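Local coordinates for protein MHC class I antigen (Ctenopharyngodon idella, PDB 5H5Z) that probably presents peptides to T cells, holding them in a groove of its class I heavy chain in complex with beta-2-microglobulin, at residues Thr2-Tyr7 and Met26-Gln31; Tyr96-Asn101 and Glu162-Tyr167; Glu47-Asn52 and Val168-Asp173; Gly108-Ala113 and Gly154-Thr159. All blocks are in the same frame, centred on the assembly; numbering follows the deposited sequence.

Contact 1 of 4, residues Thr2-Tyr7 and Met26-Gln31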
loop_
_atom_site.group_PDB
_atom_site.type_symbol
_atom_site.label_atom_id
_atom_site.label_comp_id
_atom_site.label_asym_id
_atom_site.label_seq_id
_atom_site.Cartn_x
_atom_site.Cartn_y
_atom_site.Cartn_z
ATOM N N THR A 2 -9.957 15.720 -4.187
ATOM C CA THR A 2 -9.718 15.405 -2.783
ATOM C C THR A 2 -8.259 15.000 -2.606
ATOM O O THR A 2 -7.671 14.357 -3.476
ATOM C CB THR A 2 -10.665 14.277 -2.307
ATOM O OG1 THR A 2 -12.023 14.720 -2.422
ATOM C CG2 THR A 2 -10.396 13.881 -0.860
ATOM N N HIS A 3 -7.666 15.398 -1.489
ATOM C CA HIS A 3 -6.307 14.999 -1.167
ATOM C C HIS A 3 -6.230 14.658 0.296
ATOM O O HIS A 3 -7.076 15.095 1.082
ATOM C CB HIS A 3 -5.303 16.103 -1.502
ATOM C CG HIS A 3 -5.275 16.467 -2.953
ATOM N ND1 HIS A 3 -4.760 15.631 -3.921
ATOM C CD2 HIS A 3 -5.723 17.566 -3.605
ATOM C CE1 HIS A 3 -4.885 16.202 -5.106
ATOM N NE2 HIS A 3 -5.465 17.377 -4.941
ATOM N N SER A 4 -5.219 13.875 0.659
ATOM C CA SER A 4 -5.056 13.439 2.042
ATOM C C SER A 4 -3.603 13.443 2.485
ATOM O O SER A 4 -2.691 13.254 1.675
ATOM C CB SER A 4 -5.637 12.032 2.224
ATOM O OG SER A 4 -4.872 11.082 1.499
ATOM N N LEU A 5 -3.408 13.655 3.784
ATOM C CA LEU A 5 -2.116 13.536 4.440
ATOM C C LEU A 5 -2.277 12.508 5.554
ATOM O O LEU A 5 -3.206 12.612 6.362
ATOM C CB LEU A 5 -1.674 14.896 5.016
ATOM C CG LEU A 5 -0.448 14.927 5.941
ATOM C CD1 LEU A 5 0.813 14.387 5.277
ATOM C CD2 LEU A 5 -0.207 16.334 6.490
ATOM N N LYS A 6 -1.397 11.507 5.582
ATOM C CA LYS A 6 -1.485 10.430 6.571
ATOM C C LYS A 6 -0.116 10.023 7.091
ATOM O O LYS A 6 0.873 9.997 6.347
ATOM C CB LYS A 6 -2.161 9.181 5.980
ATOM C CG LYS A 6 -3.558 9.393 5.424
ATOM C CD LYS A 6 -4.036 8.138 4.714
ATOM C CE LYS A 6 -5.431 8.300 4.135
ATOM N NZ LYS A 6 -5.802 7.054 3.405
ATOM N N TYR A 7 -0.072 9.702 8.378
ATOM C CA TYR A 7 1.121 9.141 8.988
ATOM C C TYR A 7 0.799 7.771 9.547
ATOM O O TYR A 7 -0.264 7.567 10.129
ATOM C CB TYR A 7 1.670 10.073 10.074
ATOM C CG TYR A 7 2.270 11.320 9.478
ATOM C CD1 TYR A 7 3.591 11.333 9.040
ATOM C CD2 TYR A 7 1.511 12.480 9.326
ATOM C CE1 TYR A 7 4.152 12.472 8.479
ATOM C CE2 TYR A 7 2.060 13.622 8.760
ATOM C CZ TYR A 7 3.381 13.610 8.340
ATOM O OH TYR A 7 3.933 14.736 7.773
ATOM N N MET A 26 2.489 9.956 4.042
ATOM C CA MET A 26 1.927 9.810 2.705
ATOM C C MET A 26 1.013 10.975 2.350
ATOM O O MET A 26 0.255 11.461 3.194
ATOM C CB MET A 26 1.117 8.510 2.616
ATOM C CG MET A 26 1.932 7.233 2.742
ATOM S SD MET A 26 0.854 5.807 2.946
ATOM C CE MET A 26 0.456 5.913 4.690
ATOM N N VAL A 27 1.090 11.420 1.097
ATOM C CA VAL A 27 0.066 12.282 0.529
ATOM C C VAL A 27 -0.612 11.495 -0.586
ATOM O O VAL A 27 0.071 10.957 -1.466
ATOM C CB VAL A 27 0.654 13.622 0.034
ATOM C CG1 VAL A 27 -0.375 14.444 -0.744
ATOM C CG2 VAL A 27 1.148 14.418 1.226
ATOM N N ASP A 28 -1.941 11.405 -0.519
ATOM C CA ASP A 28 -2.738 10.590 -1.455
ATOM C C ASP A 28 -2.218 9.154 -1.514
ATOM O O ASP A 28 -2.149 8.534 -2.587
ATOM C CB ASP A 28 -2.779 11.243 -2.854
ATOM C CG ASP A 28 -3.470 12.606 -2.849
ATOM O OD1 ASP A 28 -3.936 13.054 -1.778
ATOM O OD2 ASP A 28 -3.548 13.233 -3.925
ATOM N N ASP A 29 -1.840 8.646 -0.339
ATOM C CA ASP A 29 -1.353 7.272 -0.155
ATOM C C ASP A 29 -0.032 6.970 -0.859
ATOM O O ASP A 29 0.354 5.806 -1.006
ATOM C CB ASP A 29 -2.453 6.264 -0.515
ATOM C CG ASP A 29 -3.722 6.494 0.283
ATOM O OD1 ASP A 29 -3.659 6.429 1.527
ATOM O OD2 ASP A 29 -4.779 6.753 -0.325
ATOM N N GLY A 30 0.671 8.026 -1.262
ATOM C CA GLY A 30 2.011 7.913 -1.820
ATOM C C GLY A 30 3.019 8.446 -0.821
ATOM O O GLY A 30 2.889 9.578 -0.340
ATOM N N GLN A 31 4.026 7.636 -0.506
ATOM C CA GLN A 31 4.993 7.984 0.534
ATOM C C GLN A 31 5.842 9.193 0.152
ATOM O O GLN A 31 6.380 9.246 -0.950
ATOM C CB GLN A 31 5.921 6.807 0.848
ATOM C CG GLN A 31 7.069 7.218 1.760
ATOM C CD GLN A 31 8.138 6.158 1.945
ATOM O OE1 GLN A 31 8.718 6.043 3.028
ATOM N NE2 GLN A 31 8.427 5.400 0.892
HETATM O O HOH W 1 -2.264 9.889 2.264
#

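Contact 2 of 4, residues Tyr96-Asn101 and Glu162-Tyr167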
loop_
_atom_site.group_PDB
_atom_site.type_symbol
_atom_site.label_atom_id
_atom_site.label_comp_id
_atom_site.label_asym_id
_atom_site.label_seq_id
_atom_site.Cartn_x
_atom_site.Cartn_y
_atom_site.Cartn_z
ATOM N N TYR A 96 -2.850 8.240 11.677
ATOM C CA TYR A 96 -3.671 9.423 11.774
ATOM C C TYR A 96 -3.522 10.211 10.499
ATOM O O TYR A 96 -2.552 10.031 9.761
ATOM C CB TYR A 96 -3.293 10.277 12.996
ATOM C CG TYR A 96 -1.890 10.839 12.995
ATOM C CD1 TYR A 96 -1.619 12.099 12.439
ATOM C CD2 TYR A 96 -0.834 10.137 13.587
ATOM C CE1 TYR A 96 -0.335 12.626 12.452
ATOM C CE2 TYR A 96 0.453 10.658 13.603
ATOM C CZ TYR A 96 0.694 11.900 13.036
ATOM O OH TYR A 96 1.965 12.418 13.054
ATOM N N GLY A 97 -4.476 11.091 10.241
ATOM C CA GLY A 97 -4.385 11.910 9.055
ATOM C C GLY A 97 -5.626 12.711 8.799
ATOM O O GLY A 97 -6.612 12.592 9.523
ATOM N N CYS A 98 -5.566 13.521 7.745
ATOM C CA CYS A 98 -6.641 14.431 7.407
ATOM C C CYS A 98 -6.897 14.380 5.913
ATOM O O CYS A 98 -6.016 14.013 5.128
ATOM C CB CYS A 98 -6.288 15.864 7.837
ATOM S SG CYS A 98 -4.730 16.513 7.163
ATOM N N GLU A 99 -8.090 14.724 5.526
ATOM C CA GLU A 99 -8.463 14.828 4.120
ATOM C C GLU A 99 -9.083 16.173 3.834
ATOM O O GLU A 99 -9.899 16.584 4.538
ATOM C CB GLU A 99 -9.526 13.814 3.785
ATOM C CG GLU A 99 -9.109 12.399 4.082
ATOM C CD GLU A 99 -10.074 11.348 3.531
ATOM O OE1 GLU A 99 -9.643 10.645 2.616
ATOM O OE2 GLU A 99 -11.209 11.199 4.023
ATOM N N LEU A 100 -8.721 16.747 2.718
ATOM C CA LEU A 100 -9.375 17.916 2.236
ATOM C C LEU A 100 -10.151 17.638 0.958
ATOM O O LEU A 100 -9.575 17.276 0.010
ATOM C CB LEU A 100 -8.314 18.995 1.984
ATOM C CG LEU A 100 -8.755 20.319 1.397
ATOM C CD1 LEU A 100 -9.655 21.046 2.339
ATOM C CD2 LEU A 100 -7.517 21.109 1.102
ATOM N N ASN A 101 -11.454 17.747 1.027
ATOM C CA ASN A 101 -12.345 17.595 -0.126
ATOM C C ASN A 101 -12.422 18.869 -0.983
ATOM O O ASN A 101 -11.938 19.837 -0.568
ATOM C CB ASN A 101 -13.716 17.174 0.368
ATOM C CG ASN A 101 -13.648 16.086 1.393
ATOM O OD1 ASN A 101 -14.135 16.229 2.494
ATOM N ND2 ASN A 101 -13.021 14.999 1.049
ATOM N N GLU A 162 -3.351 22.568 7.037
ATOM C CA GLU A 162 -2.460 23.648 6.597
ATOM C C GLU A 162 -1.265 23.091 5.817
ATOM O O GLU A 162 -0.905 23.602 4.739
ATOM C CB GLU A 162 -2.002 24.480 7.800
ATOM C CG GLU A 162 -3.117 25.302 8.433
ATOM C CD GLU A 162 -2.796 25.757 9.845
ATOM O OE1 GLU A 162 -1.600 25.833 10.206
ATOM O OE2 GLU A 162 -3.749 26.044 10.601
ATOM N N TRP A 163 -0.676 22.022 6.349
ATOM C CA TRP A 163 0.461 21.371 5.709
ATOM C C TRP A 163 0.056 20.586 4.465
ATOM O O TRP A 163 0.771 20.609 3.464
ATOM C CB TRP A 163 1.226 20.497 6.707
ATOM C CG TRP A 163 2.157 21.311 7.550
ATOM C CD1 TRP A 163 1.944 21.748 8.821
ATOM C CD2 TRP A 163 3.440 21.806 7.161
ATOM N NE1 TRP A 163 3.021 22.491 9.258
ATOM C CE2 TRP A 163 3.956 22.540 8.255
ATOM C CE3 TRP A 163 4.210 21.698 5.994
ATOM C CZ2 TRP A 163 5.209 23.161 8.219
ATOM C CZ3 TRP A 163 5.458 22.321 5.958
ATOM C CH2 TRP A 163 5.943 23.040 7.066
ATOM N N LEU A 164 -1.085 19.898 4.524
ATOM C CA LEU A 164 -1.598 19.216 3.341
ATOM C C LEU A 164 -1.715 20.195 2.168
ATOM O O LEU A 164 -1.244 19.915 1.065
ATOM C CB LEU A 164 -2.941 18.539 3.630
ATOM C CG LEU A 164 -3.657 17.912 2.427
ATOM C CD1 LEU A 164 -2.793 16.883 1.701
ATOM C CD2 LEU A 164 -4.972 17.294 2.864
ATOM N N LYS A 165 -2.316 21.355 2.416
ATOM C CA LYS A 165 -2.427 22.391 1.379
ATOM C C LYS A 165 -1.064 22.780 0.775
ATOM O O LYS A 165 -0.940 22.937 -0.451
ATOM C CB LYS A 165 -3.182 23.617 1.907
ATOM C CG LYS A 165 -4.670 23.365 2.122
ATOM C CD LYS A 165 -5.369 24.551 2.767
ATOM C CE LYS A 165 -6.857 24.271 2.919
ATOM N NZ LYS A 165 -7.507 25.194 3.887
ATOM N N LYS A 166 -0.049 22.918 1.628
ATOM C CA LYS A 166 1.313 23.197 1.170
ATOM C C LYS A 166 1.858 22.069 0.292
ATOM O O LYS A 166 2.430 22.334 -0.768
ATOM C CB LYS A 166 2.263 23.453 2.350
ATOM C CG LYS A 166 2.084 24.777 3.073
ATOM C CD LYS A 166 2.907 24.769 4.355
ATOM C CE LYS A 166 3.579 26.103 4.606
ATOM N NZ LYS A 166 4.674 26.377 3.631
ATOM N N TYR A 167 1.673 20.819 0.734
ATOM C CA TYR A 167 2.164 19.651 -0.004
ATOM C C TYR A 167 1.494 19.511 -1.364
ATOM O O TYR A 167 2.150 19.166 -2.353
ATOM C CB TYR A 167 1.978 18.353 0.806
ATOM C CG TYR A 167 2.689 18.335 2.150
ATOM C CD1 TYR A 167 3.888 19.037 2.344
ATOM C CD2 TYR A 167 2.175 17.602 3.220
ATOM C CE1 TYR A 167 4.542 19.017 3.567
ATOM C CE2 TYR A 167 2.822 17.583 4.458
ATOM C CZ TYR A 167 4.005 18.288 4.620
ATOM O OH TYR A 167 4.661 18.271 5.831
#

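Contact 3 of 4, residues Glu47-Asn52 and Val168-Asp173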
loop_
_atom_site.group_PDB
_atom_site.type_symbol
_atom_site.label_atom_id
_atom_site.label_comp_id
_atom_site.label_asym_id
_atom_site.label_seq_id
_atom_site.Cartn_x
_atom_site.Cartn_y
_atom_site.Cartn_z
ATOM N N GLU A 47 10.497 13.882 -5.092
ATOM C CA GLU A 47 11.129 15.083 -5.642
ATOM C C GLU A 47 10.420 16.362 -5.199
ATOM O O GLU A 47 11.074 17.372 -4.936
ATOM C CB GLU A 47 11.209 15.013 -7.168
ATOM C CG GLU A 47 12.200 13.981 -7.692
ATOM C CD GLU A 47 13.603 14.532 -7.898
ATOM O OE1 GLU A 47 14.195 15.052 -6.926
ATOM O OE2 GLU A 47 14.119 14.423 -9.035
ATOM N N TRP A 48 9.092 16.321 -5.088
ATOM C CA TRP A 48 8.354 17.541 -4.732
ATOM C C TRP A 48 8.607 18.033 -3.305
ATOM O O TRP A 48 8.594 19.240 -3.073
ATOM C CB TRP A 48 6.859 17.459 -5.070
ATOM C CG TRP A 48 6.094 16.341 -4.421
ATOM C CD1 TRP A 48 5.723 15.156 -5.001
ATOM C CD2 TRP A 48 5.571 16.316 -3.088
ATOM N NE1 TRP A 48 5.017 14.389 -4.105
ATOM C CE2 TRP A 48 4.914 15.073 -2.921
ATOM C CE3 TRP A 48 5.613 17.212 -2.006
ATOM C CZ2 TRP A 48 4.290 14.711 -1.720
ATOM C CZ3 TRP A 48 4.993 16.851 -0.814
ATOM C CH2 TRP A 48 4.341 15.604 -0.681
ATOM N N ILE A 49 8.830 17.120 -2.356
ATOM C CA ILE A 49 9.193 17.536 -0.998
ATOM C C ILE A 49 10.654 18.001 -0.929
ATOM O O ILE A 49 10.958 18.969 -0.226
ATOM C CB ILE A 49 8.823 16.493 0.104
ATOM C CG1 ILE A 49 8.920 17.112 1.505
ATOM C CG2 ILE A 49 9.662 15.221 0.016
ATOM C CD1 ILE A 49 7.830 18.116 1.819
ATOM N N ARG A 50 11.535 17.336 -1.682
ATOM C CA ARG A 50 12.957 17.709 -1.759
ATOM C C ARG A 50 13.152 19.127 -2.284
ATOM O O ARG A 50 14.010 19.865 -1.799
ATOM C CB ARG A 50 13.742 16.743 -2.655
ATOM C CG ARG A 50 13.951 15.352 -2.086
ATOM C CD ARG A 50 14.866 14.528 -2.975
ATOM N NE ARG A 50 14.970 13.144 -2.512
ATOM C CZ ARG A 50 14.275 12.121 -3.009
ATOM N NH1 ARG A 50 13.418 12.307 -4.008
ATOM N NH2 ARG A 50 14.445 10.902 -2.510
ATOM N N GLN A 51 12.351 19.500 -3.276
ATOM C CA GLN A 51 12.501 20.790 -3.946
ATOM C C GLN A 51 11.934 21.949 -3.129
ATOM O O GLN A 51 12.213 23.118 -3.418
ATOM C CB GLN A 51 11.838 20.745 -5.323
ATOM C CG GLN A 51 12.583 19.891 -6.337
ATOM C CD GLN A 51 12.003 19.983 -7.736
ATOM O OE1 GLN A 51 10.785 20.025 -7.921
ATOM N NE2 GLN A 51 12.877 20.000 -8.732
ATOM N N ASN A 52 11.155 21.624 -2.101
ATOM C CA ASN A 52 10.355 22.629 -1.408
ATOM C C ASN A 52 10.567 22.752 0.098
ATOM O O ASN A 52 10.125 23.726 0.707
ATOM C CB ASN A 52 8.882 22.428 -1.738
ATOM C CG ASN A 52 8.553 22.846 -3.152
ATOM O OD1 ASN A 52 8.512 24.038 -3.458
ATOM N ND2 ASN A 52 8.331 21.868 -4.026
ATOM N N VAL A 168 0.191 19.786 -1.412
ATOM C CA VAL A 168 -0.574 19.699 -2.659
ATOM C C VAL A 168 -0.030 20.711 -3.672
ATOM O O VAL A 168 0.135 20.377 -4.842
ATOM C CB VAL A 168 -2.098 19.847 -2.431
ATOM C CG1 VAL A 168 -2.855 19.922 -3.754
ATOM C CG2 VAL A 168 -2.620 18.672 -1.615
ATOM N N ALA A 169 0.285 21.923 -3.210
ATOM C CA ALA A 169 0.909 22.932 -4.072
ATOM C C ALA A 169 2.316 22.526 -4.529
ATOM O O ALA A 169 2.652 22.666 -5.709
ATOM C CB ALA A 169 0.927 24.294 -3.389
ATOM N N TYR A 170 3.131 22.023 -3.602
ATOM C CA TYR A 170 4.466 21.511 -3.937
ATOM C C TYR A 170 4.408 20.439 -5.025
ATOM O O TYR A 170 5.189 20.469 -5.977
ATOM C CB TYR A 170 5.153 20.882 -2.720
ATOM C CG TYR A 170 5.473 21.791 -1.553
ATOM C CD1 TYR A 170 5.545 23.184 -1.693
ATOM C CD2 TYR A 170 5.744 21.242 -0.306
ATOM C CE1 TYR A 170 5.858 23.994 -0.610
ATOM C CE2 TYR A 170 6.056 22.040 0.782
ATOM C CZ TYR A 170 6.110 23.409 0.627
ATOM O OH TYR A 170 6.424 24.179 1.717
ATOM N N GLY A 171 3.487 19.488 -4.874
ATOM C CA GLY A 171 3.420 18.343 -5.776
ATOM C C GLY A 171 2.244 18.345 -6.733
ATOM O O GLY A 171 1.852 17.292 -7.223
ATOM N N LYS A 172 1.699 19.528 -7.012
ATOM C CA LYS A 172 0.466 19.673 -7.795
ATOM C C LYS A 172 0.446 18.846 -9.076
ATOM O O LYS A 172 -0.493 18.075 -9.310
ATOM C CB LYS A 172 0.200 21.148 -8.118
ATOM C CG LYS A 172 -1.193 21.411 -8.667
ATOM C CD LYS A 172 -1.322 22.831 -9.185
ATOM C CE LYS A 172 -2.561 23.018 -10.051
ATOM N NZ LYS A 172 -3.832 22.887 -9.281
ATOM N N ASP A 173 1.479 19.004 -9.898
ATOM C CA ASP A 173 1.526 18.332 -11.192
ATOM C C ASP A 173 1.550 16.801 -11.045
ATOM O O ASP A 173 0.918 16.083 -11.821
ATOM C CB ASP A 173 2.710 18.846 -12.019
ATOM C CG ASP A 173 2.629 20.348 -12.305
ATOM O OD1 ASP A 173 1.532 20.866 -12.643
ATOM O OD2 ASP A 173 3.681 21.017 -12.196
HETATM O O HOH W 2 7.496 22.244 -6.784
HETATM O O HOH W 3 8.801 26.212 0.584
#

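Contact 4 of 4, residues Gly108-Ala113 and Gly154-Thr159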
loop_
_atom_site.group_PDB
_atom_site.type_symbol
_atom_site.label_atom_id
_atom_site.label_comp_id
_atom_site.label_asym_id
_atom_site.label_seq_id
_atom_site.Cartn_x
_atom_site.Cartn_y
_atom_site.Cartn_z
ATOM N N GLY A 108 -10.887 13.819 9.332
ATOM C CA GLY A 108 -9.666 13.364 9.970
ATOM C C GLY A 108 -9.909 12.194 10.897
ATOM O O GLY A 108 -11.038 11.977 11.347
ATOM N N PHE A 109 -8.849 11.440 11.174
ATOM C CA PHE A 109 -8.923 10.270 12.052
ATOM C C PHE A 109 -7.651 10.145 12.886
ATOM O O PHE A 109 -6.602 10.676 12.512
ATOM C CB PHE A 109 -9.132 8.994 11.223
ATOM C CG PHE A 109 -7.992 8.685 10.296
ATOM C CD1 PHE A 109 -7.897 9.314 9.055
ATOM C CD2 PHE A 109 -7.009 7.767 10.660
ATOM C CE1 PHE A 109 -6.843 9.038 8.197
ATOM C CE2 PHE A 109 -5.953 7.484 9.805
ATOM C CZ PHE A 109 -5.871 8.119 8.572
ATOM N N TYR A 110 -7.751 9.434 14.008
ATOM C CA TYR A 110 -6.614 9.206 14.898
ATOM C C TYR A 110 -6.867 7.883 15.621
ATOM O O TYR A 110 -7.832 7.758 16.379
ATOM C CB TYR A 110 -6.469 10.364 15.900
ATOM C CG TYR A 110 -5.049 10.870 16.074
ATOM C CD1 TYR A 110 -4.070 10.083 16.682
ATOM C CD2 TYR A 110 -4.690 12.158 15.650
ATOM C CE1 TYR A 110 -2.771 10.544 16.836
ATOM C CE2 TYR A 110 -3.396 12.629 15.806
ATOM C CZ TYR A 110 -2.442 11.822 16.401
ATOM O OH TYR A 110 -1.158 12.289 16.560
ATOM N N GLN A 111 -6.008 6.895 15.372
ATOM C CA GLN A 111 -6.257 5.511 15.814
ATOM C C GLN A 111 -4.984 4.805 16.264
ATOM O O GLN A 111 -3.903 5.047 15.722
ATOM C CB GLN A 111 -6.895 4.697 14.680
ATOM C CG GLN A 111 -8.235 5.230 14.192
ATOM C CD GLN A 111 -8.607 4.725 12.808
ATOM O OE1 GLN A 111 -7.903 3.913 12.215
ATOM N NE2 GLN A 111 -9.721 5.215 12.288
ATOM N N TYR A 112 -5.127 3.918 17.245
ATOM C CA TYR A 112 -4.016 3.100 17.731
ATOM C C TYR A 112 -4.419 1.625 17.775
ATOM O O TYR A 112 -5.588 1.309 17.987
ATOM C CB TYR A 112 -3.604 3.549 19.134
ATOM C CG TYR A 112 -3.027 4.955 19.226
ATOM C CD1 TYR A 112 -3.863 6.076 19.304
ATOM C CD2 TYR A 112 -1.646 5.162 19.259
ATOM C CE1 TYR A 112 -3.335 7.354 19.404
ATOM C CE2 TYR A 112 -1.111 6.445 19.365
ATOM C CZ TYR A 112 -1.960 7.532 19.431
ATOM O OH TYR A 112 -1.435 8.806 19.543
ATOM N N ALA A 113 -3.448 0.732 17.576
ATOM C CA ALA A 113 -3.682 -0.716 17.674
ATOM C C ALA A 113 -2.542 -1.402 18.392
ATOM O O ALA A 113 -1.378 -1.005 18.256
ATOM C CB ALA A 113 -3.861 -1.340 16.294
ATOM N N GLY A 154 -7.339 19.476 17.303
ATOM C CA GLY A 154 -6.683 20.716 16.883
ATOM C C GLY A 154 -5.682 20.478 15.767
ATOM O O GLY A 154 -5.680 21.187 14.752
ATOM N N TYR A 155 -4.826 19.474 15.951
ATOM C CA TYR A 155 -3.871 19.083 14.919
ATOM C C TYR A 155 -4.554 18.678 13.604
ATOM O O TYR A 155 -4.171 19.147 12.524
ATOM C CB TYR A 155 -2.953 17.947 15.399
ATOM C CG TYR A 155 -2.143 17.368 14.263
ATOM C CD1 TYR A 155 -0.961 17.983 13.838
ATOM C CD2 TYR A 155 -2.590 16.237 13.568
ATOM C CE1 TYR A 155 -0.236 17.476 12.773
ATOM C CE2 TYR A 155 -1.876 15.727 12.500
ATOM C CZ TYR A 155 -0.699 16.344 12.112
ATOM O OH TYR A 155 0.012 15.828 11.058
ATOM N N LEU A 156 -5.551 17.801 13.693
ATOM C CA LEU A 156 -6.200 17.264 12.488
ATOM C C LEU A 156 -6.907 18.335 11.659
ATOM O O LEU A 156 -6.823 18.338 10.428
ATOM C CB LEU A 156 -7.197 16.159 12.854
ATOM C CG LEU A 156 -6.627 14.833 13.364
ATOM C CD1 LEU A 156 -7.764 13.924 13.816
ATOM C CD2 LEU A 156 -5.772 14.142 12.312
ATOM N N GLU A 157 -7.607 19.232 12.337
ATOM C CA GLU A 157 -8.442 20.224 11.665
ATOM C C GLU A 157 -7.672 21.471 11.240
ATOM O O GLU A 157 -8.133 22.220 10.381
ATOM C CB GLU A 157 -9.636 20.601 12.544
ATOM C CG GLU A 157 -10.562 19.423 12.816
ATOM C CD GLU A 157 -11.757 19.773 13.678
ATOM O OE1 GLU A 157 -11.846 20.916 14.166
ATOM O OE2 GLU A 157 -12.619 18.892 13.868
ATOM N N ASN A 158 -6.506 21.693 11.835
ATOM C CA ASN A 158 -5.744 22.905 11.548
ATOM C C ASN A 158 -4.372 22.594 10.968
ATOM O O ASN A 158 -4.183 22.660 9.756
ATOM C CB ASN A 158 -5.654 23.784 12.795
ATOM C CG ASN A 158 -7.020 24.152 13.348
ATOM O OD1 ASN A 158 -7.496 23.548 14.314
ATOM N ND2 ASN A 158 -7.663 25.137 12.732
ATOM N N THR A 159 -3.433 22.214 11.832
ATOM C CA THR A 159 -2.051 21.931 11.437
ATOM C C THR A 159 -1.936 20.960 10.248
ATOM O O THR A 159 -1.222 21.232 9.272
ATOM C CB THR A 159 -1.266 21.372 12.638
ATOM O OG1 THR A 159 -1.472 22.222 13.777
ATOM C CG2 THR A 159 0.223 21.265 12.326
#

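Contact 1 of 4, residues Thr2-Tyr7 and Met26-Gln31
Lys-6 and Met-26 form an antiparallel hydrogen-bonded pair, with Lys-6 N giving to Met-26 O at 2.9 Å and Met-26 N returning a bond to Lys-6 O. Leu-5 and Val-27 follow as the non-hydrogen-bonded pair, and Asp-28 N then reaches Ser-4 O. The second strand reverses in a type I' turn from Val-27 to Gly-30; its two middle residues, Asp-28 and Asp-29, both carry carboxylates. That of Asp-28 takes over from the backbone: OD1 receives Ser-4 N at 2.9 Å, nearly along its C-O bond, while OD2 offers its syn lone pair to His-3 ND1 at 2.7 Å. Ring and carboxylate lie only 5° apart, so the His-3 bond runs in the plane of both groups. The extended chain of Lys-6 brings NZ to Asp-29 OD1, a salt bridge of 2.9 Å. Aliphatic Leu-5 and Val-27 meet on the peptide-facing side, CD1 to CG2. The two strands are neighbours in the antiparallel sheet that floors the MHC class I groove; here Asp-28 adds a side-chain tie.

Contact 2 of 4, residues Tyr96-Asn101 and Glu162-Tyr167
Leu-164 is the residue by which the helical segment 162-167 chiefly meets strand 96-100. Its CG stands anti to the backbone N (chi1 174°), sending CD2 down onto the strand. That one methyl lies 3.8 Å from Leu-100 N and 3.9 Å from Leu-100 CB, and brushes Cys-98 SG at 4.4 Å. A branched aliphatic residue suits this place, since it can pack between helix and sheet, whose segment axes approach to 9.1 Å, without needing any polar partner. Next along the helix, Lys-165 contributes its hydrocarbon part. The chain is extended beyond CG and crosses the Leu-100 side chain at about a right angle, so that its CG and CE both touch Leu-100 CD2, the latter at 3.7 Å. A lysine fits such an edge because its methylenes can pack while the ammonium group reaches outward. Further on, Tyr-167 turns toward the groove, where its hydroxyl bonds to the backbone of the bound peptide and to Tyr-57. Cys-98 is joined by a disulfide to Cys-160, one turn before Leu-164. Helix packed across a beta floor and stapled to it by this disulfide is the hallmark of the class I alpha-2 domain.

Contact 3 of 4, residues Glu47-Asn52 and Val168-Asp173
Aromatic packing, aided by water, joins the short helix of segment 47-52 to the break between helices 148-170 and 172-175, at one end of the groove. Asn-52 stacks on Tyr-170 with amide and ring planes 3° apart; its CB stands 3.3 Å from the ring centroid, a CH-pi contact almost on the ring normal. The amide is fixed in rotation by a nearly straight bond from ND2 to Trp-48 O, 2.8 Å long, and ND2 also gives to a water that donates to Tyr-170 O. An asparagine suits the place, offering a flat group to the ring while its N-H groups bond to Trp-48 O and the water. Trp-48, with CG lodged between its own N and carbonyl carbon (chi1 59°), turns one indole face to Gly-171 CA, which lies 3.6 Å from Trp-48 CG; a glycine allows so close an approach. Trp-48 CE3 also touches Tyr-170 CB at 3.8 Å. Around this cluster, Tyr-170 OH bonds to Glu-53, Trp-48 meets Phe-32 of strand 30-36, and Ile-49 rests on Pro-44 of strand 43-44.

Contact 4 of 4, residues Gly108-Ala113 and Gly154-Thr159
Leu-156 and the strand residues Gly-108 to Tyr-110 make up most of this helix-on-sheet contact, and the leucine can be followed outward. Its CB lies over Gly-108, 4.7 Å from that residue's CA; with no side chain there, the backbones draw in until the two CA atoms are 5.8 Å apart. CG, set anti to the carbonyl carbon (chi1 -70°), comes to 4.0 Å from Tyr-110 CD2. There the chain forks. CD1 lies in the plane of the Tyr-110 ring at its edge, also 4.0 Å from Tyr-110 CD2, and 3.7 Å from Phe-109 O. The other methyl, Leu-156 CD2, settles 3.6 Å from the same Phe-109 O and also reaches Tyr-110 CD2. Leucine suits this place because its two methyls cover both a peptide group and a ring edge. Beside it, Tyr-155 CD2 approaches that ring edge as well, 4.3 Å from Tyr-110 CE2. Tyrosine suits both places: the rings pack here while the hydroxyls reach the bound peptide, Tyr-155 OH bonding to its backbone and Tyr-110 OH to a polar side chain. On the other face of the sheet, Phe-109 makes a cation-pi contact with Lys-59 of beta-2-microglobulin. The helix here has a wider pi-type turn at 155-159. Strand and helix, running at 148° to each other, are floor and wall of the class I peptide-binding groove.

How the contacts relate
Helix 148-170 takes part in contacts 2, 3 and 4, in contact 3 together with the start of helix 172-175, meeting in turn strand 106-114, strand 90-100 and the helix 47-50 region. Contacts 1 and 2, with centres about 8 Å apart, lie on neighbouring strands, 3-13 and 90-100: His-3 O lies 2.8 Å from Leu-100 N, a probable hydrogen bond. Contact 4 continues the same sheet, its centre about 11 Å from that of contact 2, with Gly-97 O 3.0 Å from Phe-109 N. Contact 3 joins contact 1 where Trp-48 CH2 meets Val-27 CG2 at 3.9 Å, but stays about 23 Å, centre to centre, from contact 4. Tyr-7, Tyr-96, Tyr-155 and Tyr-167 all bond the peptide backbone through their hydroxyls.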